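Local coordinates for putative iron-uptake ABC transport system,periplasmic iron-binding protein (Campylobacter jejuni, PDB 3E13), which binds ferric iron in the periplasm and probably delivers it to an ABC transporter for uptake into the cell, at residues A[185-190]-A[213-218]. Sequence-based numbering, arbitrary orientation.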
loop_
_atom_site.group_PDB
_atom_site.type_symbol
_atom_site.label_atom_id
_atom_site.label_comp_id
_atom_site.label_asym_id
_atom_site.label_seq_id
_atom_site.Cartn_x
_atom_site.Cartn_y
_atom_site.Cartn_z
ATOM N N GLN A 185 4.490 2.288 18.846
ATOM C CA GLN A 185 4.355 3.517 19.605
ATOM C C GLN A 185 2.982 3.633 20.254
ATOM O O GLN A 185 2.869 4.060 21.384
ATOM C CB GLN A 185 4.636 4.734 18.756
ATOM C CG GLN A 185 6.083 4.897 18.390
ATOM C CD GLN A 185 6.358 6.142 17.541
ATOM O OE1 GLN A 185 6.946 7.155 18.022
ATOM N NE2 GLN A 185 5.986 6.082 16.277
ATOM N N VAL A 186 1.938 3.171 19.585
ATOM C CA VAL A 186 0.595 3.134 20.175
ATOM C C VAL A 186 0.426 2.092 21.281
ATOM O O VAL A 186 -0.131 2.381 22.342
ATOM C CB VAL A 186 -0.462 2.942 19.036
ATOM C CG1 VAL A 186 -1.898 2.656 19.595
ATOM C CG2 VAL A 186 -0.469 4.151 18.197
ATOM N N PHE A 187 0.966 0.902 21.033
ATOM C CA PHE A 187 1.036 -0.140 22.047
ATOM C C PHE A 187 1.715 0.387 23.334
ATOM O O PHE A 187 1.230 0.137 24.424
ATOM C CB PHE A 187 1.815 -1.321 21.496
ATOM C CG PHE A 187 2.200 -2.313 22.535
ATOM C CD1 PHE A 187 1.235 -3.131 23.081
ATOM C CD2 PHE A 187 3.516 -2.442 22.952
ATOM C CE1 PHE A 187 1.587 -4.074 24.054
ATOM C CE2 PHE A 187 3.862 -3.359 23.901
ATOM C CZ PHE A 187 2.889 -4.162 24.470
ATOM N N ALA A 188 2.817 1.126 23.187
ATOM C CA ALA A 188 3.702 1.547 24.270
ATOM C C ALA A 188 3.188 2.803 24.977
ATOM O O ALA A 188 3.739 3.203 25.997
ATOM C CB ALA A 188 5.081 1.803 23.700
ATOM N N GLY A 189 2.146 3.419 24.428
ATOM C CA GLY A 189 1.546 4.631 24.971
ATOM C C GLY A 189 2.336 5.904 24.653
ATOM O O GLY A 189 2.204 6.917 25.374
ATOM N N GLU A 190 3.161 5.869 23.612
ATOM C CA GLU A 190 3.931 7.033 23.193
ATOM C C GLU A 190 3.095 7.979 22.310
ATOM O O GLU A 190 3.453 9.137 22.077
ATOM C CB GLU A 190 5.247 6.641 22.461
ATOM C CG GLU A 190 5.999 7.883 21.948
ATOM C CD GLU A 190 7.482 7.703 21.622
ATOM O OE1 GLU A 190 7.791 6.844 20.772
ATOM O OE2 GLU A 190 8.342 8.503 22.185
ATOM N N VAL A 213 3.002 -9.914 18.405
ATOM C CA VAL A 213 1.619 -10.329 18.806
ATOM C C VAL A 213 1.064 -9.420 19.884
ATOM O O VAL A 213 -0.092 -8.962 19.798
ATOM C CB VAL A 213 1.565 -11.793 19.193
ATOM C CG1 VAL A 213 0.151 -12.170 19.629
ATOM C CG2 VAL A 213 1.995 -12.704 18.005
ATOM N N GLU A 214 1.889 -9.074 20.860
ATOM C CA GLU A 214 1.480 -8.141 21.915
ATOM C C GLU A 214 1.053 -6.790 21.314
ATOM O O GLU A 214 0.010 -6.201 21.679
ATOM C CB GLU A 214 2.639 -7.923 22.884
ATOM C CG GLU A 214 2.956 -9.129 23.709
ATOM C CD GLU A 214 3.994 -8.807 24.795
ATOM O OE1 GLU A 214 4.253 -9.729 25.615
ATOM O OE2 GLU A 214 4.545 -7.661 24.814
ATOM N N VAL A 215 1.884 -6.278 20.405
ATOM C CA VAL A 215 1.570 -5.012 19.734
ATOM C C VAL A 215 0.280 -5.120 18.967
ATOM O O VAL A 215 -0.627 -4.306 19.140
ATOM C CB VAL A 215 2.677 -4.535 18.772
ATOM C CG1 VAL A 215 2.238 -3.312 17.938
ATOM C CG2 VAL A 215 3.930 -4.218 19.570
ATOM N N GLY A 216 0.166 -6.118 18.098
ATOM C CA GLY A 216 -0.992 -6.219 17.232
ATOM C C GLY A 216 -2.273 -6.395 18.018
ATOM O O GLY A 216 -3.328 -5.833 17.663
ATOM N N ASN A 217 -2.163 -7.078 19.142
ATOM C CA ASN A 217 -3.360 -7.392 19.946
ATOM C C ASN A 217 -3.921 -6.140 20.658
ATOM O O ASN A 217 -5.116 -6.126 21.033
ATOM C CB ASN A 217 -3.103 -8.495 20.969
ATOM C CG ASN A 217 -3.160 -9.914 20.376
ATOM O OD1 ASN A 217 -3.521 -10.108 19.229
ATOM N ND2 ASN A 217 -2.746 -10.915 21.187
ATOM N N SER A 218 -3.110 -5.093 20.809
ATOM C CA SER A 218 -3.515 -3.862 21.429
ATOM C C SER A 218 -4.255 -2.901 20.509
ATOM O O SER A 218 -4.760 -1.900 20.972
ATOM C CB SER A 218 -2.287 -3.176 22.036
ATOM O OG SER A 218 -1.507 -2.494 21.036
#
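Phe187, on the last turn of helix 179-188, lies against the end of helix 210-217 in a small van der Waals contact between helix ends, built on one phenyl ring, at the edge of the solute-binding fold. No hydrogen bond crosses between the two segments. The ring meets Glu214, Val215 and Ser218. With CG anti to the backbone N (chi1 167°), it reaches across to the other helix. CD2 of Phe187 touches CG2 of Val215 at 3.8 Å. The same valine turns its backbone to one ring face. CA of Val215 makes an off-centre CH-pi contact, 4.3 Å from the centroid of the Phe187 ring and 29° off the normal, and the valine N lies above a face near the rim. Ser218 comes instead to the ring edge, close to the ring plane, with OG 3.5 Å from CD1 of Phe187. That hydroxyl is engaged within its own segment. Ser218 OG donates to Val215 O at 2.8 Å, in the carbonyl plane and on a lone pair. The OG bond helps hold the hydroxyl beside the phenyl edge. The backbone N of Ser218 also donates to Val215 O, which is thus gripped twice. The backbone O of Glu214 approaches the ring obliquely, 3.6 Å from CE1 of Phe187. Farther out, the extended, exposed side chain of Glu214 passes the end of the ring. OE2 of Glu214 is 3.9 Å from CZ of Phe187, with carboxylate and ring planes 39° apart. Just past Phe187, Gly189 has positive phi and ends helix 179-188 in a Schellman motif, where Glu190 N bonds to Gln185 O at 2.9 Å. Val215 also packs on Ala183 and Arg184 of helix 179-188, and its side chain is about 9 Å from that of the iron ligand Tyr200. On the sheet side, Val186 and Ser218 both meet Asn109 at the end of strand 97-109.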